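Local coordinates for FrnE protein (Deinococcus radiodurans, PDB 5CO3) that probably acts as a cytoplasmic thiol-disulfide oxidoreductase of the DsbA-like FrnE family, built on a thioredoxin-type domain with a CxxC pair at a helix start, at residues Cys22-Ile27 and Ser203-Pro208; Asp68-Lys73 and Gly83-Met88. All blocks are in the same frame, centred on the assembly; numbering follows the deposited sequence.

Contact 1: Cys22-Ile27 and Ser203-Pro208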
loop_
_atom_site.group_PDB
_atom_site.type_symbol
_atom_site.label_atom_id
_atom_site.label_comp_id
_atom_site.label_asym_id
_atom_site.label_seq_id
_atom_site.Cartn_x
_atom_site.Cartn_y
_atom_site.Cartn_z
ATOM N N CYS A 22 -4.704 4.391 -5.975
ATOM C CA CYS A 22 -3.508 5.038 -6.512
ATOM C C CYS A 22 -2.693 4.095 -7.395
ATOM O O CYS A 22 -2.201 3.080 -6.920
ATOM C CB CYS A 22 -2.626 5.563 -5.378
ATOM S SG CYS A 22 -1.119 6.377 -5.960
ATOM N N PRO A 23 -2.594 4.393 -8.697
ATOM C CA PRO A 23 -1.863 3.481 -9.590
ATOM C C PRO A 23 -0.391 3.389 -9.205
ATOM O O PRO A 23 0.215 2.343 -9.461
ATOM C CB PRO A 23 -2.040 4.115 -10.973
ATOM C CG PRO A 23 -3.317 4.949 -10.829
ATOM C CD PRO A 23 -3.239 5.499 -9.433
ATOM N N TRP A 24 0.158 4.426 -8.574
ATOM C CA TRP A 24 1.571 4.399 -8.205
ATOM C C TRP A 24 1.789 3.441 -7.042
ATOM O O TRP A 24 2.884 2.914 -6.864
ATOM C CB TRP A 24 2.087 5.798 -7.875
ATOM C CG TRP A 24 2.294 6.607 -9.113
ATOM C CD1 TRP A 24 1.529 7.648 -9.551
ATOM C CD2 TRP A 24 3.319 6.420 -10.098
ATOM N NE1 TRP A 24 2.014 8.123 -10.742
ATOM C CE2 TRP A 24 3.119 7.394 -11.099
ATOM C CE3 TRP A 24 4.395 5.530 -10.227
ATOM C CZ2 TRP A 24 3.949 7.502 -12.214
ATOM C CZ3 TRP A 24 5.221 5.641 -11.337
ATOM C CH2 TRP A 24 4.994 6.619 -12.315
ATOM N N CYS A 25 0.736 3.173 -6.274
ATOM C CA CYS A 25 0.878 2.236 -5.166
ATOM C C CYS A 25 1.063 0.802 -5.648
ATOM O O CYS A 25 1.780 0.025 -5.021
ATOM C CB CYS A 25 -0.329 2.344 -4.227
ATOM S SG CYS A 25 -0.283 3.825 -3.214
ATOM N N TYR A 26 0.402 0.432 -6.741
ATOM C CA TYR A 26 0.574 -0.908 -7.277
ATOM C C TYR A 26 1.990 -1.022 -7.861
ATOM O O TYR A 26 2.708 -1.987 -7.593
ATOM C CB TYR A 26 -0.487 -1.205 -8.332
ATOM C CG TYR A 26 -0.875 -2.652 -8.469
ATOM C CD1 TYR A 26 -0.169 -3.674 -7.820
ATOM C CD2 TYR A 26 -1.977 -3.004 -9.244
ATOM C CE1 TYR A 26 -0.541 -5.006 -7.969
ATOM C CE2 TYR A 26 -2.352 -4.319 -9.392
ATOM C CZ TYR A 26 -1.647 -5.310 -8.764
ATOM O OH TYR A 26 -2.038 -6.614 -8.926
ATOM N N ILE A 27 2.380 -0.016 -8.642
ATOM C CA ILE A 27 3.748 0.073 -9.161
ATOM C C ILE A 27 4.774 -0.015 -8.026
ATOM O O ILE A 27 5.754 -0.768 -8.118
ATOM C CB ILE A 27 3.951 1.370 -9.960
ATOM C CG1 ILE A 27 3.228 1.248 -11.304
ATOM C CG2 ILE A 27 5.463 1.677 -10.163
ATOM C CD1 ILE A 27 2.901 2.587 -11.990
ATOM N N SER A 203 9.552 8.309 0.035
ATOM C CA SER A 203 8.336 8.874 -0.530
ATOM C C SER A 203 8.149 8.515 -2.000
ATOM O O SER A 203 9.032 8.750 -2.818
ATOM C CB SER A 203 8.350 10.389 -0.370
ATOM O OG SER A 203 7.264 10.960 -1.071
ATOM N N GLY A 204 6.993 7.950 -2.332
ATOM C CA GLY A 204 6.666 7.626 -3.710
ATOM C C GLY A 204 7.146 6.248 -4.114
ATOM O O GLY A 204 7.817 5.570 -3.337
ATOM N N ALA A 205 6.808 5.844 -5.337
ATOM C CA ALA A 205 7.176 4.538 -5.871
ATOM C C ALA A 205 8.588 4.554 -6.437
ATOM O O ALA A 205 8.786 4.568 -7.656
ATOM C CB ALA A 205 6.182 4.103 -6.947
ATOM N N GLN A 206 9.572 4.545 -5.545
ATOM C CA GLN A 206 10.964 4.663 -5.952
ATOM C C GLN A 206 11.532 3.361 -6.513
ATOM O O GLN A 206 10.948 2.287 -6.356
ATOM C CB GLN A 206 11.812 5.150 -4.773
ATOM C CG GLN A 206 11.328 6.474 -4.225
ATOM C CD GLN A 206 12.445 7.443 -3.884
ATOM O OE1 GLN A 206 13.597 7.276 -4.300
ATOM N NE2 GLN A 206 12.104 8.475 -3.123
ATOM N N ALA A 207 12.683 3.481 -7.169
ATOM C CA ALA A 207 13.348 2.347 -7.803
ATOM C C ALA A 207 13.636 1.240 -6.798
ATOM O O ALA A 207 13.859 1.517 -5.619
ATOM C CB ALA A 207 14.652 2.803 -8.475
ATOM N N PRO A 208 13.612 -0.022 -7.259
ATOM C CA PRO A 208 13.965 -1.130 -6.372
ATOM C C PRO A 208 15.342 -0.913 -5.732
ATOM O O PRO A 208 15.497 -1.200 -4.549
ATOM C CB PRO A 208 13.984 -2.344 -7.306
ATOM C CG PRO A 208 13.104 -1.975 -8.427
ATOM C CD PRO A 208 13.224 -0.490 -8.602
#

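Contact 2: Asp68-Lys73 and Gly83-Met88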
loop_
_atom_site.group_PDB
_atom_site.type_symbol
_atom_site.label_atom_id
_atom_site.label_comp_id
_atom_site.label_asym_id
_atom_site.label_seq_id
_atom_site.Cartn_x
_atom_site.Cartn_y
_atom_site.Cartn_z
ATOM N N ASP A 68 -11.363 11.890 -16.840
ATOM C CA ASP A 68 -12.041 13.138 -16.522
ATOM C C ASP A 68 -11.907 13.516 -15.053
ATOM O O ASP A 68 -11.833 14.699 -14.726
ATOM C CB ASP A 68 -13.516 13.052 -16.912
ATOM C CG ASP A 68 -13.704 12.968 -18.408
ATOM O OD1 ASP A 68 -12.757 13.338 -19.132
ATOM O OD2 ASP A 68 -14.785 12.555 -18.861
ATOM N N GLY A 69 -11.884 12.523 -14.171
ATOM C CA GLY A 69 -11.688 12.778 -12.757
ATOM C C GLY A 69 -10.297 13.316 -12.491
ATOM O O GLY A 69 -10.104 14.219 -11.676
ATOM N N LEU A 70 -9.321 12.758 -13.195
ATOM C CA LEU A 70 -7.948 13.225 -13.108
ATOM C C LEU A 70 -7.834 14.656 -13.644
ATOM O O LEU A 70 -7.150 15.494 -13.055
ATOM C CB LEU A 70 -7.034 12.278 -13.879
ATOM C CG LEU A 70 -5.576 12.148 -13.446
ATOM C CD1 LEU A 70 -5.071 10.808 -13.916
ATOM C CD2 LEU A 70 -4.740 13.266 -14.033
ATOM N N ALA A 71 -8.509 14.927 -14.761
ATOM C CA ALA A 71 -8.517 16.263 -15.362
ATOM C C ALA A 71 -9.049 17.313 -14.390
ATOM O O ALA A 71 -8.501 18.411 -14.278
ATOM C CB ALA A 71 -9.355 16.268 -16.649
ATOM N N MET A 72 -10.130 16.972 -13.701
ATOM C CA MET A 72 -10.739 17.876 -12.740
ATOM C C MET A 72 -9.818 18.106 -11.551
ATOM O O MET A 72 -9.679 19.232 -11.067
ATOM C CB MET A 72 -12.087 17.327 -12.271
ATOM C CG MET A 72 -13.198 17.481 -13.304
ATOM S SD MET A 72 -14.764 16.709 -12.826
ATOM C CE MET A 72 -15.362 17.842 -11.577
ATOM N N LYS A 73 -9.182 17.032 -11.097
ATOM C CA LYS A 73 -8.346 17.074 -9.907
ATOM C C LYS A 73 -7.144 17.994 -10.089
ATOM O O LYS A 73 -6.821 18.783 -9.204
ATOM C CB LYS A 73 -7.877 15.661 -9.545
ATOM C CG LYS A 73 -7.156 15.568 -8.212
ATOM C CD LYS A 73 -6.692 14.146 -7.933
ATOM C CE LYS A 73 -5.830 14.077 -6.687
ATOM N NZ LYS A 73 -5.362 12.690 -6.430
ATOM N N GLY A 83 -2.520 11.589 -21.152
ATOM C CA GLY A 83 -1.091 11.360 -21.241
ATOM C C GLY A 83 -0.550 10.844 -19.929
ATOM O O GLY A 83 0.351 10.000 -19.910
ATOM N N SER A 84 -1.089 11.351 -18.825
ATOM C CA SER A 84 -0.698 10.855 -17.511
ATOM C C SER A 84 -1.126 9.402 -17.325
ATOM O O SER A 84 -0.357 8.577 -16.816
ATOM C CB SER A 84 -1.291 11.730 -16.409
ATOM O OG SER A 84 -0.992 11.192 -15.131
ATOM N N LEU A 85 -2.362 9.094 -17.724
ATOM C CA LEU A 85 -2.858 7.722 -17.688
ATOM C C LEU A 85 -1.966 6.811 -18.535
ATOM O O LEU A 85 -1.602 5.726 -18.104
ATOM C CB LEU A 85 -4.307 7.646 -18.177
ATOM C CG LEU A 85 -5.363 8.266 -17.254
ATOM C CD1 LEU A 85 -6.766 7.993 -17.790
ATOM C CD2 LEU A 85 -5.222 7.758 -15.826
ATOM N N ASP A 86 -1.631 7.258 -19.741
ATOM C CA ASP A 86 -0.778 6.465 -20.618
ATOM C C ASP A 86 0.585 6.213 -19.982
ATOM O O ASP A 86 1.091 5.086 -20.024
ATOM C CB ASP A 86 -0.611 7.150 -21.974
ATOM C CG ASP A 86 -1.904 7.199 -22.764
ATOM O OD1 ASP A 86 -2.840 6.441 -22.423
ATOM O OD2 ASP A 86 -1.977 7.989 -23.727
ATOM N N HIS A 87 1.170 7.253 -19.388
ATOM C CA HIS A 87 2.449 7.106 -18.685
ATOM C C HIS A 87 2.367 6.044 -17.602
ATOM O O HIS A 87 3.216 5.147 -17.533
ATOM C CB HIS A 87 2.885 8.427 -18.059
ATOM C CG HIS A 87 4.174 8.340 -17.299
ATOM N ND1 HIS A 87 4.381 8.998 -16.105
ATOM C CD2 HIS A 87 5.326 7.676 -17.568
ATOM C CE1 HIS A 87 5.602 8.738 -15.669
ATOM N NE2 HIS A 87 6.196 7.944 -16.541
ATOM N N MET A 88 1.356 6.143 -16.746
ATOM C CA MET A 88 1.234 5.183 -15.653
ATOM C C MET A 88 1.001 3.771 -16.196
ATOM O O MET A 88 1.521 2.796 -15.650
ATOM C CB MET A 88 0.097 5.589 -14.690
ATOM C CG MET A 88 0.423 6.822 -13.844
ATOM S SD MET A 88 -0.817 7.218 -12.596
ATOM C CE MET A 88 -2.190 7.733 -13.633
#

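Contact 1: Cys22-Ile27 and Ser203-Pro208
Ala205 meets the first turn of helix 23-38 with a single methyl group, and three separate approaches define where that methyl sits. Its CB points toward the helix and lies 3.5 Å from the backbone O of Trp24. The same CB is 4.0 Å from CE3 on the six-membered part of the Trp24 indole, approaching the ring obliquely. Ile27 completes the seat from one helical turn further on, where its CG2 branch comes within 4.1 Å of Ala205 CB. The other branch of Ile27 serves the indole: chi1 (-73°) sets CG1 beside the backbone N, and the extended chi2 (159°) puts CD1 over one face of the Trp24 ring, 3.6 Å above its plane and offset toward the rim. One isoleucine thus supports the tryptophan and the alanine with different methyls. On the loop side, Ala205 is the centre of an inverse gamma turn, and the Gly204 before it adopts a positive phi (+88°), a region readily accessible to glycine. Gln206 NE2 donates a hydrogen bond back to Ser203 O at 3.1 Å, bridging the base of this bend, while Ala205 O has a weak hydrogen bond to Arg31. The contact joins the loop after edge strand 200-203 to the start of helix 23-38, with Cys22 just before it and Cys25 in its first turn, consistent with the CxxC redox site of the thioredoxin fold.

Contact 2: Asp68-Lys73 and Gly83-Met88
Leu70 CD1 is the atom on which helices 68-73 and 83-88 meet: all three residue pairs within 4.5 Å across the contact use it. The tight part is its approach to Leu85 CD2, at 3.6 Å, where the two side chains run alongside in opposite senses and meet at one methyl each. Their torsions differ. Leu70 points its CB toward the facing helix and has CG roughly anti to the backbone N (chi1 -152°), whereas the CB bond of Leu85 does not aim at the other segment, and the branch bearing CD2 turns back to it. The remaining neighbours of CD1 are looser. Met88 CE comes to 4.2 Å, and OG of Ser84 stands 4.3 Å from Leu70 CD1, a loose van der Waals neighbour. The segment axes approach to 10.9 Å at 116° between their directions, and Leu70 bridges the gap with its CD1. Burial does not track closeness: Leu85 and Met88, both against Phe101, form the inner side, while Ser84 and the partly exposed Leu70 form the outer side toward solvent. Of the 113 Å² buried between the segments, over half lies on Leu70, and two of its three close contacts are apolar. The chemistry implies a join that depends mainly on the fit of apolar surfaces, with little directional constraint from polar bonds.

Neither contact is wholly core, but they lie at different depths: the centre of contact 1 is about 9 Å from the chain centre, that of contact 2 about 20 Å. Contact 1 ties a loop to the helix carrying the CxxC pair; contact 2 joins two successive helices, 66-74 and 78-93, and is nested within the chain loop that contact 1 closes. Both are mainly apolar, yet contact 1 sets a methyl against an indole and a backbone carbonyl, while contact 2 is chiefly aliphatic. Met88 connects them, its SD lying 3.5 Å from Trp24 NE1 and 3.7 Å from Pro23 CB, so helix 78-93 packs against the CxxC turn.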